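PDB 3L7I: teichoic acid biosynthesis protein F from Staphylococcus epidermidis, which belongs to the teichoic acid biosynthesis proteins and has a GT-B-type fold, with two Rossmann-like domains built on parallel beta sheets. Local coordinates for residues 613-623 / 630-641. Sequence-based numbering, arbitrary orientation.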
loop_
_atom_site.group_PDB
_atom_site.type_symbol
_atom_site.label_atom_id
_atom_site.label_comp_id
_atom_site.label_asym_id
_atom_site.label_seq_id
_atom_site.Cartn_x
_atom_site.Cartn_y
_atom_site.Cartn_z
ATOM N N PHE A 613 -36.049 44.101 -14.828
ATOM C CA PHE A 613 -35.870 45.532 -14.572
ATOM C C PHE A 613 -36.405 46.350 -15.732
ATOM O O PHE A 613 -37.145 47.313 -15.527
ATOM C CB PHE A 613 -34.402 45.913 -14.318
ATOM C CG PHE A 613 -33.820 45.305 -13.087
ATOM C CD1 PHE A 613 -34.588 45.146 -11.948
ATOM C CD2 PHE A 613 -32.504 44.903 -13.063
ATOM C CE1 PHE A 613 -34.057 44.576 -10.816
ATOM C CE2 PHE A 613 -31.970 44.340 -11.931
ATOM C CZ PHE A 613 -32.745 44.177 -10.806
ATOM N N LEU A 614 -36.011 45.970 -16.947
ATOM C CA LEU A 614 -36.360 46.723 -18.153
ATOM C C LEU A 614 -37.848 47.041 -18.213
ATOM O O LEU A 614 -38.240 48.146 -18.552
ATOM C CB LEU A 614 -35.962 45.954 -19.408
ATOM C CG LEU A 614 -34.521 46.124 -19.875
ATOM C CD1 LEU A 614 -34.394 45.640 -21.302
ATOM C CD2 LEU A 614 -34.087 47.580 -19.777
ATOM N N ILE A 615 -38.685 46.074 -17.865
ATOM C CA ILE A 615 -40.112 46.324 -17.911
ATOM C C ILE A 615 -40.693 46.886 -16.599
ATOM O O ILE A 615 -41.907 46.974 -16.461
ATOM C CB ILE A 615 -40.900 45.067 -18.354
ATOM C CG1 ILE A 615 -40.857 44.001 -17.257
ATOM C CG2 ILE A 615 -40.405 44.556 -19.712
ATOM C CD1 ILE A 615 -41.769 42.803 -17.514
ATOM N N SER A 616 -39.849 47.294 -15.653
ATOM C CA SER A 616 -40.357 47.769 -14.360
ATOM C C SER A 616 -40.366 49.283 -14.233
ATOM O O SER A 616 -39.328 49.927 -14.424
ATOM C CB SER A 616 -39.533 47.212 -13.206
ATOM O OG SER A 616 -39.699 45.819 -13.060
ATOM N N ASP A 617 -41.528 49.836 -13.881
ATOM C CA ASP A 617 -41.682 51.274 -13.688
ATOM C C ASP A 617 -41.083 51.755 -12.376
ATOM O O ASP A 617 -40.776 52.931 -12.234
ATOM C CB ASP A 617 -43.148 51.673 -13.785
ATOM C CG ASP A 617 -43.711 51.461 -15.181
ATOM O OD1 ASP A 617 -43.380 52.260 -16.103
ATOM O OD2 ASP A 617 -44.481 50.487 -15.359
ATOM N N CYS A 618 -40.927 50.849 -11.420
ATOM C CA CYS A 618 -40.170 51.143 -10.212
ATOM C C CYS A 618 -39.734 49.843 -9.560
ATOM O O CYS A 618 -40.229 48.775 -9.916
ATOM C CB CYS A 618 -40.980 51.981 -9.223
ATOM S SG CYS A 618 -42.440 51.162 -8.510
ATOM N N LEU A 619 -38.805 49.949 -8.610
ATOM C CA LEU A 619 -38.283 48.818 -7.849
ATOM C C LEU A 619 -38.630 48.983 -6.372
ATOM O O LEU A 619 -38.460 50.065 -5.803
ATOM C CB LEU A 619 -36.764 48.755 -7.991
ATOM C CG LEU A 619 -36.213 47.324 -8.037
ATOM C CD1 LEU A 619 -34.721 47.273 -7.773
ATOM C CD2 LEU A 619 -36.962 46.435 -7.074
ATOM N N ILE A 620 -39.119 47.935 -5.725
ATOM C CA ILE A 620 -39.198 47.989 -4.271
ATOM C C ILE A 620 -38.262 46.929 -3.747
ATOM O O ILE A 620 -38.337 45.758 -4.148
ATOM C CB ILE A 620 -40.607 47.732 -3.728
ATOM C CG1 ILE A 620 -41.608 48.655 -4.406
ATOM C CG2 ILE A 620 -40.644 47.930 -2.216
ATOM C CD1 ILE A 620 -43.002 48.469 -3.883
ATOM N N THR A 621 -37.366 47.341 -2.860
ATOM C CA THR A 621 -36.405 46.414 -2.303
ATOM C C THR A 621 -36.079 46.828 -0.860
ATOM O O THR A 621 -36.799 47.646 -0.281
ATOM C CB THR A 621 -35.177 46.356 -3.197
ATOM O OG1 THR A 621 -34.346 45.280 -2.770
ATOM C CG2 THR A 621 -34.405 47.673 -3.141
ATOM N N ASP A 622 -35.043 46.245 -0.258
ATOM C CA ASP A 622 -34.613 46.689 1.065
ATOM C C ASP A 622 -33.103 46.782 1.215
ATOM O O ASP A 622 -32.559 47.880 1.163
ATOM C CB ASP A 622 -35.223 45.837 2.176
ATOM C CG ASP A 622 -35.186 44.376 1.866
ATOM O OD1 ASP A 622 -36.268 43.795 1.702
ATOM O OD2 ASP A 622 -34.083 43.795 1.779
ATOM N N TYR A 623 -32.435 45.640 1.411
ATOM C CA TYR A 623 -30.979 45.588 1.505
ATOM C C TYR A 623 -30.448 44.697 0.402
ATOM O O TYR A 623 -30.146 43.535 0.623
ATOM C CB TYR A 623 -30.552 45.003 2.855
ATOM C CG TYR A 623 -31.503 45.358 3.942
ATOM C CD1 TYR A 623 -32.297 44.385 4.535
ATOM C CD2 TYR A 623 -31.654 46.690 4.345
ATOM C CE1 TYR A 623 -33.205 44.724 5.524
ATOM C CE2 TYR A 623 -32.557 47.043 5.326
ATOM C CZ TYR A 623 -33.333 46.060 5.919
ATOM O OH TYR A 623 -34.238 46.405 6.905
ATOM N N TYR A 630 -30.539 48.318 -10.974
ATOM C CA TYR A 630 -31.762 48.960 -11.435
ATOM C C TYR A 630 -31.541 50.454 -11.635
ATOM O O TYR A 630 -32.174 51.075 -12.484
ATOM C CB TYR A 630 -32.890 48.679 -10.448
ATOM C CG TYR A 630 -34.193 49.225 -10.884
ATOM C CD1 TYR A 630 -34.878 48.660 -11.942
ATOM C CD2 TYR A 630 -34.746 50.323 -10.255
ATOM C CE1 TYR A 630 -36.106 49.190 -12.367
ATOM C CE2 TYR A 630 -35.962 50.858 -10.664
ATOM C CZ TYR A 630 -36.635 50.284 -11.713
ATOM O OH TYR A 630 -37.828 50.806 -12.117
ATOM N N GLY A 631 -30.604 51.007 -10.866
ATOM C CA GLY A 631 -30.263 52.423 -10.899
ATOM C C GLY A 631 -29.759 52.960 -12.231
ATOM O O GLY A 631 -29.789 54.162 -12.483
ATOM N N ILE A 632 -29.294 52.076 -13.099
ATOM C CA ILE A 632 -28.886 52.522 -14.404
ATOM C C ILE A 632 -30.078 53.140 -15.132
ATOM O O ILE A 632 -29.906 54.018 -15.988
ATOM C CB ILE A 632 -28.342 51.368 -15.232
ATOM C CG1 ILE A 632 -27.100 50.765 -14.555
ATOM C CG2 ILE A 632 -28.046 51.842 -16.646
ATOM C CD1 ILE A 632 -26.704 49.389 -15.095
ATOM N N LEU A 633 -31.287 52.697 -14.789
ATOM C CA LEU A 633 -32.489 53.149 -15.493
ATOM C C LEU A 633 -33.005 54.520 -15.032
ATOM O O LEU A 633 -33.875 55.107 -15.693
ATOM C CB LEU A 633 -33.602 52.090 -15.426
ATOM C CG LEU A 633 -33.294 50.745 -16.096
ATOM C CD1 LEU A 633 -34.282 49.614 -15.651
ATOM C CD2 LEU A 633 -33.244 50.883 -17.601
ATOM N N LYS A 634 -32.456 55.025 -13.920
ATOM C CA LYS A 634 -32.849 56.319 -13.332
ATOM C C LYS A 634 -34.355 56.365 -13.077
ATOM O O LYS A 634 -35.041 57.312 -13.447
ATOM C CB LYS A 634 -32.422 57.501 -14.201
ATOM C CG LYS A 634 -30.961 57.503 -14.578
ATOM C CD LYS A 634 -30.546 58.802 -15.257
ATOM C CE LYS A 634 -29.390 58.572 -16.230
ATOM N NZ LYS A 634 -28.864 59.855 -16.797
ATOM N N ARG A 635 -34.865 55.312 -12.458
ATOM C CA ARG A 635 -36.273 55.225 -12.158
ATOM C C ARG A 635 -36.426 55.224 -10.643
ATOM O O ARG A 635 -35.453 55.026 -9.926
ATOM C CB ARG A 635 -36.882 53.965 -12.810
ATOM C CG ARG A 635 -37.553 54.209 -14.149
ATOM C CD ARG A 635 -36.854 53.615 -15.342
ATOM N NE ARG A 635 -37.353 52.275 -15.628
ATOM C CZ ARG A 635 -37.340 51.671 -16.824
ATOM N NH1 ARG A 635 -37.801 50.430 -16.919
ATOM N NH2 ARG A 635 -36.867 52.274 -17.914
ATOM N N PRO A 636 -37.647 55.463 -10.147
ATOM C CA PRO A 636 -37.896 55.508 -8.701
ATOM C C PRO A 636 -37.655 54.165 -8.024
ATOM O O PRO A 636 -38.138 53.149 -8.513
ATOM C CB PRO A 636 -39.389 55.839 -8.612
ATOM C CG PRO A 636 -39.734 56.422 -9.918
ATOM C CD PRO A 636 -38.865 55.754 -10.918
ATOM N N GLN A 637 -36.920 54.164 -6.919
ATOM C CA GLN A 637 -36.835 52.980 -6.081
ATOM C C GLN A 637 -37.428 53.323 -4.718
ATOM O O GLN A 637 -37.464 54.493 -4.339
ATOM C CB GLN A 637 -35.393 52.494 -5.935
ATOM C CG GLN A 637 -34.602 52.456 -7.224
ATOM C CD GLN A 637 -33.354 51.590 -7.121
ATOM O OE1 GLN A 637 -33.292 50.662 -6.305
ATOM N NE2 GLN A 637 -32.360 51.872 -7.964
ATOM N N PHE A 638 -37.921 52.299 -4.021
ATOM C CA PHE A 638 -38.447 52.403 -2.664
ATOM C C PHE A 638 -37.753 51.362 -1.807
ATOM O O PHE A 638 -37.230 50.361 -2.323
ATOM C CB PHE A 638 -39.948 52.133 -2.643
ATOM C CG PHE A 638 -40.761 53.185 -3.332
ATOM C CD1 PHE A 638 -41.239 54.295 -2.624
ATOM C CD2 PHE A 638 -41.054 53.083 -4.688
ATOM C CE1 PHE A 638 -41.998 55.276 -3.256
ATOM C CE2 PHE A 638 -41.811 54.063 -5.311
ATOM C CZ PHE A 638 -42.282 55.153 -4.597
ATOM N N PHE A 639 -37.767 51.579 -0.500
ATOM C CA PHE A 639 -37.006 50.747 0.411
ATOM C C PHE A 639 -37.815 50.434 1.638
ATOM O O PHE A 639 -37.875 51.207 2.584
ATOM C CB PHE A 639 -35.674 51.419 0.736
ATOM C CG PHE A 639 -34.853 51.651 -0.482
ATOM C CD1 PHE A 639 -34.099 50.608 -1.030
ATOM C CD2 PHE A 639 -34.919 52.860 -1.154
ATOM C CE1 PHE A 639 -33.374 50.788 -2.200
ATOM C CE2 PHE A 639 -34.198 53.047 -2.327
ATOM C CZ PHE A 639 -33.416 52.011 -2.848
ATOM N N PHE A 640 -38.458 49.284 1.592
ATOM C CA PHE A 640 -39.387 48.865 2.620
ATOM C C PHE A 640 -38.637 48.122 3.742
ATOM O O PHE A 640 -38.770 46.912 3.921
ATOM C CB PHE A 640 -40.422 47.986 1.945
ATOM C CG PHE A 640 -41.436 47.435 2.855
ATOM C CD1 PHE A 640 -41.868 46.130 2.702
ATOM C CD2 PHE A 640 -41.989 48.209 3.852
ATOM C CE1 PHE A 640 -42.844 45.597 3.541
ATOM C CE2 PHE A 640 -42.970 47.684 4.696
ATOM C CZ PHE A 640 -43.393 46.375 4.544
ATOM N N ALA A 641 -37.829 48.864 4.486
ATOM C CA ALA A 641 -37.087 48.305 5.608
ATOM C C ALA A 641 -37.966 48.148 6.853
ATOM O O ALA A 641 -37.881 48.935 7.787
ATOM C CB ALA A 641 -35.874 49.174 5.919
HETATM O O HOH W 1 -38.988 44.522 1.796
#
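Tyr-630, at the end of helix 626-630, lays one ring face against Leu-619 and turns an edge to Phe-613. Its CG stands anti to the backbone N (chi1 -176°), which sends the ring toward the 613-623 segment. Leu-619 CB lies over one face as a CH-pi contact, 3.7 Å from the centroid of the Tyr-630 ring, and Leu-619 CD1 reaches Tyr-630 CB. Against Phe-613 the tyrosine makes an offset edge-to-face pair, its edge toward the phenylalanine face with the planes at 61°, while Tyr-630 CB sits over the centre of the Phe-613 ring. The hydroxyl Tyr-630 OH donates to Ser-616 O (2.9 Å) from above the carbonyl plane. Arg-635 presents NE and NH1 together to the same oxygen: bent at chi2 and chi3, its chain brings NE to 3.3 Å and NH1 to 3.0 Å from Ser-616 O, so three donors converge on one buried carbonyl. Arg-635 NH1 also reaches Leu-614 O (2.8 Å), which lies in the guanidinium plane. The guanidinium thus ties the end of helix 609-614 to the turn leading into strand 618-621. Beyond it, parallel strands 618-621 and 637-640 are joined by four backbone hydrogen bonds, the first from Leu-619 N to Pro-636 O and the last from Phe-640 N to Thr-621 O. The Thr-621 methyl CG2 flanks the Phe-639 ring on one sheet face, 3.4 Å from its CE1; on the other, Ile-620 packs against Phe-638, whose ring is covered by helix 670-677. One water donates to both Asp-622 OD1 and Phe-640 O, and Asp-622 also forms a salt bridge with Arg-548. Strand 618-621, helix 626-630 and strand 637-640 make a beta-alpha-beta crossover in the six-stranded parallel sheet, the Rossmann-like architecture of a GT-B domain.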